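Local atomic coordinates of Bd3459 (Bdellovibrio bacteriovorus, PDB entry 5CEC), a protein that is a predatory endopeptidase, probably acting like serine-type D-Ala-D-Ala carboxypeptidases on the peptidoglycan of prey, and is bound by the ankyrin-repeat immunity protein Bd3460. Residues Lys197-Val203 with Leu425-Lys431; Arg118-Tyr122 with Tyr190-Leu194; Ala305-Ile311 with Tyr379-Leu383; Leu41-Cys45 with Gln57-Lys62. The protein carries 1 engineered substitution. One frame throughout, in Å; residues are numbered along the deposited sequence.

Near the N terminus, contact 4 closes a short hairpin between 41-45 and 57-62. Contact 2 then closes a loop of 67 residues by bringing 118-122 of helix 118-130 against helix 188-200. The end of that same helix opens contact 1, which shuts only when the chain returns at 425-431; contact 3 opens and closes within this long excursion, and no two loops cross. In space the contacts form two pairs. Contacts 3 and 4 use neighbouring strands of one sheet and are tied by the Cys45-Cys307 disulfide. Contacts 1 and 2 share helix 188-200 and meet where Phe429 packs on Asn119 and Leu194. About 34 Å separates the centres of contacts 1 and 3.

Contact 1: residues Lys197-Val203 with Leu425-Lys431; sequences KAARIGV and LPLPFDK
Leu425, Leu427 and Phe429 reach from an irregular stretch of chain into the end of helix 188-200, each filling a different hollow. Leu425 pushes CD2 into the dip between Lys197 and Arg200, 3.6 Å from Lys197 O, and the same methyl lies over one face of the Arg200 guanidinium. Next along, the two methyls of Leu427 straddle the helix surface: CD2 rests on Lys197 CB, while CD1 fits between Ala198 CA and Ile201 CD1, 3.7 Å from each. Ile201 answers as a knob of its own. With chi1 at 68°, CG1 swings between the backbone N and carbonyl carbon, and CD1 drops in beside Leu427 and Phe429 O. At the far end Ala198 CB meets the edge of the Phe429 ring at CE1 (3.9 Å), and Val203 CG2 presses on Asp430 C (3.4 Å). Gly202, at positive phi, ends the helix in a Schellman motif. One water joins Ile201 O to Lys431 N. Beyond the two segments, Phe429 stacks on Phe123 and touches Met120 of helix 118-130, Asp430 pairs with Arg89, and Pro426 faces helix 240-250.

Contact 2: residues Arg118-Tyr122 with Tyr190-Leu194; sequences RNMSY and YYTIL. With SO4 (sulfate ion), chain E.
Segments 118-122 of helix 118-130 and 190-194 of helix 188-200 cross almost at right angles, 79° between their directions; their axes are 10.5 Å apart, so Arg118, Asn119 and Tyr122 meet Tyr190, Tyr191 and Leu194. The guanidinium of Arg118 lies flat on the Tyr190 ring, with CZ 3.7 Å from the ring centroid and the planes 7° apart: a cation-pi stack. The arginine chain leaves the backbone extended and bends at chi3 (-58°), which lays its flat end on the ring. NH1 gives an in-plane hydrogen bond to Tyr122 OH at 3.1 Å and another to sulfate O1 at 2.9 Å, while NE forms a salt bridge with Glu153; ring and polar partners together should fix the rotation of the group. Tyr122 in turn receives the edge of the Tyr191 ring toward its face in an offset edge-to-face pair, centroids 5.6 Å apart, and Tyr190 CB comes up at the Tyr122 edge. Leu194 lies alongside Asn119, CD2 3.5 Å from Asn119 O and 3.8 Å from Tyr122 CB. No direct hydrogen bond joins the two segments, but a water donates to both Asn119 OD1 and Tyr190 O. The polar ends are tied outward, Asn119 ND2 to Glu152 and Tyr191 OH to Ser206 O. This is near-perpendicular helix packing through aromatic side chains, with an anion-binding spot at its margin: Trp149 NE1 also holds the sulfate, an ion probably supplied by the crystallisation liquor.

Contact 3: residues Ala305-Ile311 with Tyr379-Leu383; sequences ATCEMMI and YFAVL
Ile311 lays its CD1 methyl over one face of the flat peptide group between Phe380 and Ala381, 3.7 Å from Phe380 C and 3.8 Å from Ala381 N. The carbonyl group of Ala381 is likewise met from above its plane, by Cys307 SG, 3.4 Å from Ala381 O. Tyr379 contributes to the contact mainly through CB, against Ile311 CD1, and its hydroxyl bonds to Asp318; the Phe380 CB leaves the strand away from the helix. Ala381 is the small residue at the middle, its CB touching both Cys307 SG and Met310 CB at 3.8 Å, so the helix can come close to the strand: the axes approach to 7.7 Å, running roughly antiparallel at 149°. Toward the start of the helix, Leu383 CD1 reaches up to Cys307 N and CB. Cys307 has SG anti to the backbone N (chi1 -166°), a setting that brings the sulfur down to the strand; the disulfide it forms goes to Cys45 of the neighbouring strand 40-48. Thr306 sits at the N-cap, and its OG1 accepts a capping bond of 3.0 Å from Met309 N. In the fold, helix 307-322 thus covers one face of the six-stranded antiparallel sheet: Ile311 also touches Cys45 and Met47 of strand 40-48, and Met310 touches Met368 of strand 364-373. On the other face of strand 376-385, Phe380 and Val382 pack on helix 394-411.

Contact 4: residues Leu41-Cys45 with Gln57-Lys62; sequences LNSMC and QGDDNK
Asp59 grips the opposite strand with both carboxylate oxygens: OD1 accepts from Ser43 OG at 2.8 Å and OD2 from Met44 N at 2.9 Å, the latter nearly straight at 168°. Each donor arrives on the syn side, tilted almost 30° out of the carboxylate plane. A chi1 of 58° turns the group back over its own chain as well, where OD1 accepts from Asn61 N (2.9 Å) on its anti side, which makes an Asx turn. Asp59 N returns a weak bond to Met44 O. The type I turn from Asp59 to Lys62 is closed by Lys62 N to Asp59 O, and Lys62 NZ folds round to donate to Gly58 O and Asp59 O, standing above both carbonyl planes. Asn42 O receives a water that also gives a weak bond to Asn61 OD1, while Asn61 ND2 bonds to Asp64. Cys45 and Gly58 form a non-hydrogen-bonded antiparallel pair, with Cys45 CA 3.1 Å from Gln57 O. Strand 57-58 is one of the two edge strands of the six-stranded antiparallel sheet; next to it, strand 40-48 bulges at Asn42 and Ser43 opposite Leu383 of strand 376-385, and Cys45 is linked by its disulfide to Cys307 on helix 307-322.

Contact 1: residues Lys197-Val203 with Leu425-Lys431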
loop_
_atom_site.group_PDB
_atom_site.type_symbol
_atom_site.label_atom_id
_atom_site.label_comp_id
_atom_site.label_asym_id
_atom_site.label_seq_id
_atom_site.Cartn_x
_atom_site.Cartn_y
_atom_site.Cartn_z
ATOM N N LYS A 197 -7.558 16.980 -7.620
ATOM C CA LYS A 197 -8.210 15.719 -7.232
ATOM C C LYS A 197 -9.607 15.970 -6.704
ATOM O O LYS A 197 -10.550 15.262 -7.078
ATOM C CB LYS A 197 -7.393 14.980 -6.177
ATOM C CG LYS A 197 -6.117 14.374 -6.705
ATOM C CD LYS A 197 -5.266 13.837 -5.587
ATOM C CE LYS A 197 -3.912 13.373 -6.104
ATOM N NZ LYS A 197 -4.004 12.044 -6.765
ATOM N N ALA A 198 -9.746 16.967 -5.834
ATOM C CA ALA A 198 -11.061 17.280 -5.272
ATOM C C ALA A 198 -12.091 17.621 -6.345
ATOM O O ALA A 198 -13.236 17.186 -6.300
ATOM C CB ALA A 198 -10.946 18.421 -4.276
ATOM N N ALA A 199 -11.682 18.426 -7.308
ATOM C CA ALA A 199 -12.550 18.752 -8.420
ATOM C C ALA A 199 -13.011 17.517 -9.224
ATOM O O ALA A 199 -14.162 17.460 -9.682
ATOM C CB ALA A 199 -11.840 19.724 -9.328
ATOM N N ARG A 200 -12.143 16.518 -9.366
ATOM C CA ARG A 200 -12.521 15.280 -10.048
ATOM C C ARG A 200 -13.641 14.488 -9.348
ATOM O O ARG A 200 -14.346 13.736 -9.992
ATOM C CB ARG A 200 -11.309 14.379 -10.278
ATOM C CG ARG A 200 -10.324 14.939 -11.290
ATOM C CD ARG A 200 -9.047 14.128 -11.355
ATOM N NE ARG A 200 -9.318 12.750 -11.746
ATOM C CZ ARG A 200 -8.493 11.721 -11.545
ATOM N NH1 ARG A 200 -7.309 11.887 -10.946
ATOM N NH2 ARG A 200 -8.863 10.503 -11.939
ATOM N N ILE A 201 -13.789 14.670 -8.042
ATOM C CA ILE A 201 -14.875 14.051 -7.278
ATOM C C ILE A 201 -15.972 15.061 -6.916
ATOM O O ILE A 201 -16.804 14.786 -6.061
ATOM C CB ILE A 201 -14.356 13.277 -6.040
ATOM C CG1 ILE A 201 -13.778 14.196 -4.962
ATOM C CG2 ILE A 201 -13.314 12.229 -6.455
ATOM C CD1 ILE A 201 -13.624 13.498 -3.620
ATOM N N GLY A 202 -15.988 16.209 -7.587
ATOM C CA GLY A 202 -17.086 17.148 -7.436
ATOM C C GLY A 202 -17.033 18.052 -6.222
ATOM O O GLY A 202 -18.064 18.538 -5.805
ATOM N N VAL A 203 -15.856 18.237 -5.624
ATOM C CA VAL A 203 -15.696 19.067 -4.444
ATOM C C VAL A 203 -15.010 20.385 -4.817
ATOM O O VAL A 203 -13.957 20.387 -5.468
ATOM C CB VAL A 203 -14.856 18.343 -3.369
ATOM C CG1 VAL A 203 -14.550 19.259 -2.172
ATOM C CG2 VAL A 203 -15.558 17.074 -2.900
ATOM N N LEU A 425 -10.833 7.424 -6.517
ATOM C CA LEU A 425 -9.900 8.439 -6.092
ATOM C C LEU A 425 -10.218 8.788 -4.645
ATOM O O LEU A 425 -10.903 9.766 -4.368
ATOM C CB LEU A 425 -10.016 9.658 -6.999
ATOM C CG LEU A 425 -8.980 10.756 -6.813
ATOM C CD1 LEU A 425 -7.571 10.229 -7.076
ATOM C CD2 LEU A 425 -9.309 11.923 -7.765
ATOM N N PRO A 426 -9.681 7.992 -3.696
ATOM C CA PRO A 426 -10.077 8.185 -2.315
ATOM C C PRO A 426 -9.353 9.385 -1.694
ATOM O O PRO A 426 -8.115 9.434 -1.696
ATOM C CB PRO A 426 -9.716 6.845 -1.664
ATOM C CG PRO A 426 -8.606 6.311 -2.503
ATOM C CD PRO A 426 -8.874 6.789 -3.881
ATOM N N LEU A 427 -10.113 10.376 -1.240
ATOM C CA LEU A 427 -9.598 11.523 -0.505
ATOM C C LEU A 427 -10.131 11.465 0.920
ATOM O O LEU A 427 -11.065 10.699 1.213
ATOM C CB LEU A 427 -10.053 12.836 -1.181
ATOM C CG LEU A 427 -9.640 13.008 -2.635
ATOM C CD1 LEU A 427 -10.083 14.378 -3.139
ATOM C CD2 LEU A 427 -8.172 12.804 -2.883
ATOM N N PRO A 428 -9.589 12.296 1.820
ATOM C CA PRO A 428 -10.062 12.276 3.198
ATOM C C PRO A 428 -11.437 12.884 3.389
ATOM O O PRO A 428 -12.017 12.740 4.456
ATOM C CB PRO A 428 -8.998 13.095 3.970
ATOM C CG PRO A 428 -7.780 13.074 3.078
ATOM C CD PRO A 428 -8.351 13.092 1.683
ATOM N N PHE A 429 -11.947 13.535 2.346
ATOM C CA PHE A 429 -13.216 14.258 2.357
ATOM C C PHE A 429 -13.936 13.960 1.045
ATOM O O PHE A 429 -13.301 13.522 0.062
ATOM C CB PHE A 429 -12.977 15.772 2.543
ATOM C CG PHE A 429 -12.001 16.353 1.559
ATOM C CD1 PHE A 429 -12.421 16.798 0.317
ATOM C CD2 PHE A 429 -10.652 16.464 1.878
ATOM C CE1 PHE A 429 -11.522 17.298 -0.578
ATOM C CE2 PHE A 429 -9.743 16.986 0.978
ATOM C CZ PHE A 429 -10.190 17.400 -0.253
ATOM N N ASP A 430 -15.233 14.254 1.000
ATOM C CA ASP A 430 -15.989 14.171 -0.250
ATOM C C ASP A 430 -16.990 15.321 -0.299
ATOM O O ASP A 430 -16.900 16.238 0.500
ATOM C CB ASP A 430 -16.600 12.777 -0.438
ATOM C CG ASP A 430 -17.796 12.514 0.468
ATOM O OD1 ASP A 430 -18.110 13.349 1.345
ATOM O OD2 ASP A 430 -18.452 11.457 0.291
ATOM N N LYS A 431 -17.961 15.240 -1.202
ATOM C CA LYS A 431 -18.953 16.315 -1.375
ATOM C C LYS A 431 -19.931 16.485 -0.200
ATOM O O LYS A 431 -20.690 17.444 -0.181
ATOM C CB LYS A 431 -19.682 16.151 -2.715
ATOM C CG LYS A 431 -20.709 15.025 -2.746
ATOM C CD LYS A 431 -21.418 14.917 -4.096
ATOM C CE LYS A 431 -20.543 14.284 -5.164
ATOM N NZ LYS A 431 -21.215 14.261 -6.492
HETATM O O HOH W 1 -17.574 13.505 -3.655
#

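Contact 2: residues Arg118-Tyr122 with Tyr190-Leu194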
loop_
_atom_site.group_PDB
_atom_site.type_symbol
_atom_site.label_atom_id
_atom_site.label_comp_id
_atom_site.label_asym_id
_atom_site.label_seq_id
_atom_site.Cartn_x
_atom_site.Cartn_y
_atom_site.Cartn_z
ATOM N N ARG A 118 -2.389 16.728 6.430
ATOM C CA ARG A 118 -2.273 17.828 5.456
ATOM C C ARG A 118 -3.540 18.078 4.672
ATOM O O ARG A 118 -4.018 19.214 4.616
ATOM C CB ARG A 118 -1.111 17.529 4.470
ATOM C CG ARG A 118 -0.914 18.619 3.412
ATOM C CD ARG A 118 -0.178 18.086 2.188
ATOM N NE ARG A 118 1.129 17.541 2.524
ATOM C CZ ARG A 118 2.248 18.261 2.701
ATOM N NH1 ARG A 118 2.243 19.586 2.643
ATOM N NH2 ARG A 118 3.376 17.629 2.933
ATOM N N ASN A 119 -4.042 17.052 4.002
ATOM C CA ASN A 119 -5.080 17.306 2.991
ATOM C C ASN A 119 -6.433 17.633 3.610
ATOM O O ASN A 119 -7.140 18.545 3.132
ATOM C CB ASN A 119 -5.140 16.159 2.002
ATOM C CG ASN A 119 -3.914 16.090 1.144
ATOM O OD1 ASN A 119 -3.402 17.122 0.769
ATOM N ND2 ASN A 119 -3.418 14.903 0.860
ATOM N N MET A 120 -6.813 16.948 4.693
ATOM C CA MET A 120 -8.015 17.357 5.422
ATOM C C MET A 120 -7.889 18.775 5.998
ATOM O O MET A 120 -8.859 19.529 6.036
ATOM C CB MET A 120 -8.408 16.320 6.469
ATOM C CG MET A 120 -9.744 16.629 7.082
ATOM S SD MET A 120 -11.080 16.605 5.882
ATOM C CE MET A 120 -12.375 15.756 6.753
ATOM N N SER A 121 -6.686 19.132 6.422
ATOM C CA SER A 121 -6.427 20.467 6.965
ATOM C C SER A 121 -6.607 21.513 5.875
ATOM O O SER A 121 -7.227 22.551 6.112
ATOM C CB SER A 121 -5.022 20.574 7.569
ATOM O OG SER A 121 -4.917 19.782 8.733
ATOM N N TYR A 122 -6.069 21.238 4.686
ATOM C CA TYR A 122 -6.271 22.139 3.556
ATOM C C TYR A 122 -7.742 22.326 3.237
ATOM O O TYR A 122 -8.189 23.435 2.971
ATOM C CB TYR A 122 -5.561 21.622 2.302
ATOM C CG TYR A 122 -4.036 21.669 2.282
ATOM C CD1 TYR A 122 -3.286 22.312 3.278
ATOM C CD2 TYR A 122 -3.354 21.055 1.251
ATOM C CE1 TYR A 122 -1.901 22.342 3.232
ATOM C CE2 TYR A 122 -1.978 21.078 1.192
ATOM C CZ TYR A 122 -1.257 21.721 2.168
ATOM O OH TYR A 122 0.101 21.725 2.069
ATOM N N TYR A 190 1.413 21.229 -3.142
ATOM C CA TYR A 190 0.548 20.204 -2.539
ATOM C C TYR A 190 -0.913 20.636 -2.571
ATOM O O TYR A 190 -1.797 19.797 -2.773
ATOM C CB TYR A 190 0.937 19.883 -1.112
ATOM C CG TYR A 190 2.131 19.016 -0.983
ATOM C CD1 TYR A 190 2.036 17.639 -1.112
ATOM C CD2 TYR A 190 3.385 19.563 -0.730
ATOM C CE1 TYR A 190 3.146 16.836 -0.975
ATOM C CE2 TYR A 190 4.512 18.761 -0.607
ATOM C CZ TYR A 190 4.383 17.401 -0.732
ATOM O OH TYR A 190 5.466 16.579 -0.591
ATOM N N TYR A 191 -1.193 21.929 -2.365
ATOM C CA TYR A 191 -2.582 22.378 -2.392
ATOM C C TYR A 191 -3.186 22.221 -3.786
ATOM O O TYR A 191 -4.302 21.749 -3.895
ATOM C CB TYR A 191 -2.720 23.823 -1.906
ATOM C CG TYR A 191 -4.162 24.235 -1.765
ATOM C CD1 TYR A 191 -4.900 23.926 -0.631
ATOM C CD2 TYR A 191 -4.795 24.954 -2.775
ATOM C CE1 TYR A 191 -6.220 24.290 -0.504
ATOM C CE2 TYR A 191 -6.115 25.329 -2.661
ATOM C CZ TYR A 191 -6.833 24.995 -1.517
ATOM O OH TYR A 191 -8.152 25.363 -1.380
ATOM N N THR A 192 -2.465 22.609 -4.855
ATOM C CA THR A 192 -3.066 22.509 -6.198
ATOM C C THR A 192 -3.265 21.035 -6.637
ATOM O O THR A 192 -4.274 20.712 -7.242
ATOM C CB THR A 192 -2.351 23.364 -7.262
ATOM O OG1 THR A 192 -1.069 22.832 -7.492
ATOM C CG2 THR A 192 -2.253 24.833 -6.800
ATOM N N ILE A 193 -2.364 20.137 -6.230
ATOM C CA ILE A 193 -2.542 18.701 -6.505
ATOM C C ILE A 193 -3.837 18.239 -5.853
ATOM O O ILE A 193 -4.659 17.582 -6.500
ATOM C CB ILE A 193 -1.332 17.875 -6.021
ATOM C CG1 ILE A 193 -0.079 18.179 -6.865
ATOM C CG2 ILE A 193 -1.646 16.367 -6.020
ATOM C CD1 ILE A 193 1.206 17.698 -6.229
ATOM N N LEU A 194 -4.050 18.639 -4.599
ATOM C CA LEU A 194 -5.266 18.218 -3.895
ATOM C C LEU A 194 -6.514 18.834 -4.541
ATOM O O LEU A 194 -7.522 18.154 -4.717
ATOM C CB LEU A 194 -5.209 18.634 -2.434
ATOM C CG LEU A 194 -6.440 18.274 -1.602
ATOM C CD1 LEU A 194 -6.601 16.761 -1.533
ATOM C CD2 LEU A 194 -6.337 18.926 -0.232
HETATM S S SO4 E . 4.759 21.791 3.834
HETATM O O1 SO4 E . 4.755 20.976 2.590
HETATM O O2 SO4 E . 6.136 22.013 4.319
HETATM O O3 SO4 E . 3.831 21.281 4.855
HETATM O O4 SO4 E . 4.213 23.170 3.549
HETATM O O HOH W 2 -1.803 17.256 -1.505
#

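Contact 3: residues Ala305-Ile311 with Tyr379-Leu383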
loop_
_atom_site.group_PDB
_atom_site.type_symbol
_atom_site.label_atom_id
_atom_site.label_comp_id
_atom_site.label_asym_id
_atom_site.label_seq_id
_atom_site.Cartn_x
_atom_site.Cartn_y
_atom_site.Cartn_z
ATOM N N ALA A 305 -1.292 -15.005 12.209
ATOM C CA ALA A 305 -2.546 -15.762 12.155
ATOM C C ALA A 305 -2.401 -16.909 11.194
ATOM O O ALA A 305 -1.405 -17.013 10.449
ATOM C CB ALA A 305 -3.712 -14.883 11.706
ATOM N N THR A 306 -3.399 -17.784 11.198
ATOM C CA THR A 306 -3.420 -18.891 10.265
ATOM C C THR A 306 -3.940 -18.446 8.901
ATOM O O THR A 306 -4.715 -17.504 8.784
ATOM C CB THR A 306 -4.262 -20.062 10.795
ATOM O OG1 THR A 306 -5.640 -19.695 10.772
ATOM C CG2 THR A 306 -3.849 -20.485 12.225
ATOM N N CYS A 307 -3.573 -19.211 7.884
ATOM C CA CYS A 307 -4.063 -18.988 6.530
ATOM C C CYS A 307 -5.603 -19.179 6.527
ATOM O O CYS A 307 -6.324 -18.389 5.918
ATOM C CB CYS A 307 -3.363 -19.935 5.573
ATOM S SG CYS A 307 -3.557 -19.520 3.841
ATOM N N GLU A 308 -6.109 -20.209 7.230
ATOM C CA GLU A 308 -7.558 -20.405 7.362
ATOM C C GLU A 308 -8.263 -19.175 7.923
ATOM O O GLU A 308 -9.319 -18.763 7.425
ATOM C CB GLU A 308 -7.907 -21.622 8.237
ATOM C CG GLU A 308 -7.688 -22.948 7.553
ATOM C CD GLU A 308 -8.258 -24.130 8.318
ATOM O OE1 GLU A 308 -8.802 -23.956 9.431
ATOM O OE2 GLU A 308 -8.175 -25.254 7.789
ATOM N N MET A 309 -7.653 -18.552 8.937
ATOM C CA MET A 309 -8.232 -17.349 9.522
ATOM C C MET A 309 -8.342 -16.224 8.478
ATOM O O MET A 309 -9.302 -15.439 8.487
ATOM C CB MET A 309 -7.436 -16.871 10.734
ATOM C CG MET A 309 -7.782 -17.582 12.024
ATOM S SD MET A 309 -9.483 -17.341 12.585
ATOM C CE MET A 309 -9.772 -15.647 12.175
ATOM N N MET A 310 -7.345 -16.106 7.598
ATOM C CA MET A 310 -7.424 -15.105 6.544
ATOM C C MET A 310 -8.606 -15.329 5.590
ATOM O O MET A 310 -9.290 -14.387 5.186
ATOM C CB MET A 310 -6.085 -15.018 5.810
ATOM C CG MET A 310 -4.925 -14.544 6.667
ATOM S SD MET A 310 -5.195 -12.946 7.501
ATOM C CE MET A 310 -5.842 -13.432 9.093
ATOM N N ILE A 311 -8.871 -16.583 5.243
ATOM C CA ILE A 311 -10.038 -16.905 4.423
ATOM C C ILE A 311 -11.326 -16.537 5.164
ATOM O O ILE A 311 -12.216 -15.943 4.582
ATOM C CB ILE A 311 -10.051 -18.375 4.032
ATOM C CG1 ILE A 311 -8.767 -18.732 3.254
ATOM C CG2 ILE A 311 -11.309 -18.687 3.235
ATOM C CD1 ILE A 311 -8.577 -17.950 1.959
ATOM N N TYR A 379 -11.795 -16.802 -2.714
ATOM C CA TYR A 379 -10.900 -16.190 -1.722
ATOM C C TYR A 379 -9.577 -16.939 -1.657
ATOM O O TYR A 379 -9.531 -18.166 -1.819
ATOM C CB TYR A 379 -11.525 -16.246 -0.310
ATOM C CG TYR A 379 -12.900 -15.634 -0.220
ATOM C CD1 TYR A 379 -13.119 -14.319 -0.617
ATOM C CD2 TYR A 379 -13.996 -16.358 0.257
ATOM C CE1 TYR A 379 -14.368 -13.746 -0.549
ATOM C CE2 TYR A 379 -15.247 -15.787 0.336
ATOM C CZ TYR A 379 -15.445 -14.491 -0.086
ATOM O OH TYR A 379 -16.700 -13.929 -0.035
ATOM N N PHE A 380 -8.488 -16.213 -1.434
ATOM C CA PHE A 380 -7.193 -16.849 -1.289
ATOM C C PHE A 380 -6.337 -16.120 -0.277
ATOM O O PHE A 380 -6.551 -14.941 0.001
ATOM C CB PHE A 380 -6.460 -16.873 -2.656
ATOM C CG PHE A 380 -5.931 -15.534 -3.083
ATOM C CD1 PHE A 380 -4.682 -15.118 -2.668
ATOM C CD2 PHE A 380 -6.716 -14.651 -3.827
ATOM C CE1 PHE A 380 -4.215 -13.861 -3.009
ATOM C CE2 PHE A 380 -6.257 -13.403 -4.144
ATOM C CZ PHE A 380 -5.010 -13.016 -3.742
ATOM N N ALA A 381 -5.348 -16.837 0.229
ATOM C CA ALA A 381 -4.268 -16.239 1.017
ATOM C C ALA A 381 -2.997 -17.015 0.791
ATOM O O ALA A 381 -3.012 -18.257 0.749
ATOM C CB ALA A 381 -4.596 -16.144 2.483
ATOM N N VAL A 382 -1.906 -16.274 0.594
ATOM C CA VAL A 382 -0.576 -16.873 0.393
ATOM C C VAL A 382 0.384 -16.268 1.399
ATOM O O VAL A 382 0.549 -15.042 1.429
ATOM C CB VAL A 382 -0.015 -16.623 -1.033
ATOM C CG1 VAL A 382 1.243 -17.444 -1.265
ATOM C CG2 VAL A 382 -1.050 -16.909 -2.106
ATOM N N LEU A 383 0.981 -17.138 2.221
ATOM C CA LEU A 383 1.883 -16.722 3.284
ATOM C C LEU A 383 3.246 -17.308 2.948
ATOM O O LEU A 383 3.427 -18.517 3.032
ATOM C CB LEU A 383 1.398 -17.187 4.651
ATOM C CG LEU A 383 -0.046 -16.818 4.996
ATOM C CD1 LEU A 383 -0.416 -17.406 6.350
ATOM C CD2 LEU A 383 -0.283 -15.337 4.988
#

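Contact 4: residues Leu41-Cys45 with Gln57-Lys62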
loop_
_atom_site.group_PDB
_atom_site.type_symbol
_atom_site.label_atom_id
_atom_site.label_comp_id
_atom_site.label_asym_id
_atom_site.label_seq_id
_atom_site.Cartn_x
_atom_site.Cartn_y
_atom_site.Cartn_z
ATOM N N LEU A 41 7.290 -21.369 0.750
ATOM C CA LEU A 41 5.917 -21.230 1.181
ATOM C C LEU A 41 5.751 -21.628 2.642
ATOM O O LEU A 41 6.226 -22.665 3.065
ATOM C CB LEU A 41 5.022 -22.089 0.307
ATOM C CG LEU A 41 3.523 -21.980 0.569
ATOM C CD1 LEU A 41 2.948 -20.589 0.291
ATOM C CD2 LEU A 41 2.813 -23.033 -0.264
ATOM N N ASN A 42 5.062 -20.787 3.413
ATOM C CA ASN A 42 4.557 -21.193 4.730
ATOM C C ASN A 42 3.219 -21.894 4.536
ATOM O O ASN A 42 3.069 -23.048 4.904
ATOM C CB ASN A 42 4.410 -19.991 5.662
ATOM C CG ASN A 42 5.721 -19.528 6.239
ATOM O OD1 ASN A 42 6.647 -20.325 6.387
ATOM N ND2 ASN A 42 5.818 -18.217 6.558
ATOM N N SER A 43 2.249 -21.200 3.947
ATOM C CA SER A 43 0.961 -21.811 3.621
ATOM C C SER A 43 0.202 -21.040 2.571
ATOM O O SER A 43 0.276 -19.826 2.534
ATOM C CB SER A 43 0.086 -21.935 4.882
ATOM O OG SER A 43 -1.100 -22.655 4.652
ATOM N N MET A 44 -0.574 -21.771 1.760
ATOM C CA MET A 44 -1.565 -21.188 0.862
ATOM C C MET A 44 -2.863 -21.916 1.028
ATOM O O MET A 44 -2.914 -23.150 1.123
ATOM C CB MET A 44 -1.116 -21.262 -0.609
ATOM C CG MET A 44 -2.120 -20.690 -1.587
ATOM S SD MET A 44 -1.459 -20.585 -3.257
ATOM C CE MET A 44 -2.821 -19.794 -4.102
ATOM N N CYS A 45 -3.927 -21.145 0.998
ATOM C CA CYS A 45 -5.261 -21.718 1.116
ATOM C C CYS A 45 -6.233 -20.910 0.227
ATOM O O CYS A 45 -5.945 -19.787 -0.186
ATOM C CB CYS A 45 -5.716 -21.840 2.629
ATOM S SG CYS A 45 -5.641 -20.246 3.487
ATOM N N GLN A 57 -9.761 -25.002 1.491
ATOM C CA GLN A 57 -8.827 -25.869 0.782
ATOM C C GLN A 57 -7.421 -25.309 0.973
ATOM O O GLN A 57 -7.219 -24.113 0.890
ATOM C CB GLN A 57 -9.141 -25.861 -0.724
ATOM C CG GLN A 57 -10.582 -26.205 -1.074
ATOM C CD GLN A 57 -11.001 -27.510 -0.468
ATOM O OE1 GLN A 57 -10.272 -28.498 -0.562
ATOM N NE2 GLN A 57 -12.168 -27.525 0.180
ATOM N N GLY A 58 -6.441 -26.175 1.172
ATOM C CA GLY A 58 -5.058 -25.727 1.191
ATOM C C GLY A 58 -4.207 -26.776 1.830
ATOM O O GLY A 58 -4.694 -27.862 2.136
ATOM N N ASP A 59 -2.945 -26.424 2.042
ATOM C CA ASP A 59 -1.963 -27.352 2.590
ATOM C C ASP A 59 -2.115 -27.647 4.099
ATOM O O ASP A 59 -2.934 -27.053 4.774
ATOM C CB ASP A 59 -0.534 -26.868 2.250
ATOM C CG ASP A 59 -0.248 -25.482 2.769
ATOM O OD1 ASP A 59 -0.365 -25.281 4.009
ATOM O OD2 ASP A 59 0.112 -24.587 1.938
ATOM N N ASP A 60 -1.292 -28.574 4.617
ATOM C CA ASP A 60 -1.352 -28.956 6.051
ATOM C C ASP A 60 -0.918 -27.898 7.021
ATOM O O ASP A 60 -1.163 -28.063 8.223
ATOM C CB ASP A 60 -0.534 -30.207 6.347
ATOM C CG ASP A 60 -1.151 -31.442 5.811
ATOM O OD1 ASP A 60 -2.307 -31.450 5.309
ATOM O OD2 ASP A 60 -0.432 -32.437 5.919
ATOM N N ASN A 61 -0.322 -26.800 6.517
ATOM C CA ASN A 61 0.049 -25.720 7.390
ATOM C C ASN A 61 -0.981 -24.641 7.425
ATOM O O ASN A 61 -0.737 -23.627 8.034
ATOM C CB ASN A 61 1.429 -25.210 7.013
ATOM C CG ASN A 61 2.438 -26.298 7.122
ATOM O OD1 ASN A 61 2.763 -26.925 6.132
ATOM N ND2 ASN A 61 2.773 -26.669 8.355
ATOM N N LYS A 62 -2.179 -24.892 6.861
ATOM C CA LYS A 62 -3.213 -23.835 6.808
ATOM C C LYS A 62 -3.775 -23.432 8.179
ATOM O O LYS A 62 -4.427 -22.395 8.302
ATOM C CB LYS A 62 -4.342 -24.201 5.830
ATOM C CG LYS A 62 -5.204 -25.395 6.221
ATOM C CD LYS A 62 -6.158 -25.730 5.070
ATOM C CE LYS A 62 -6.852 -27.054 5.245
ATOM N NZ LYS A 62 -5.898 -28.192 5.138
HETATM O O HOH W 3 3.072 -25.403 3.109
#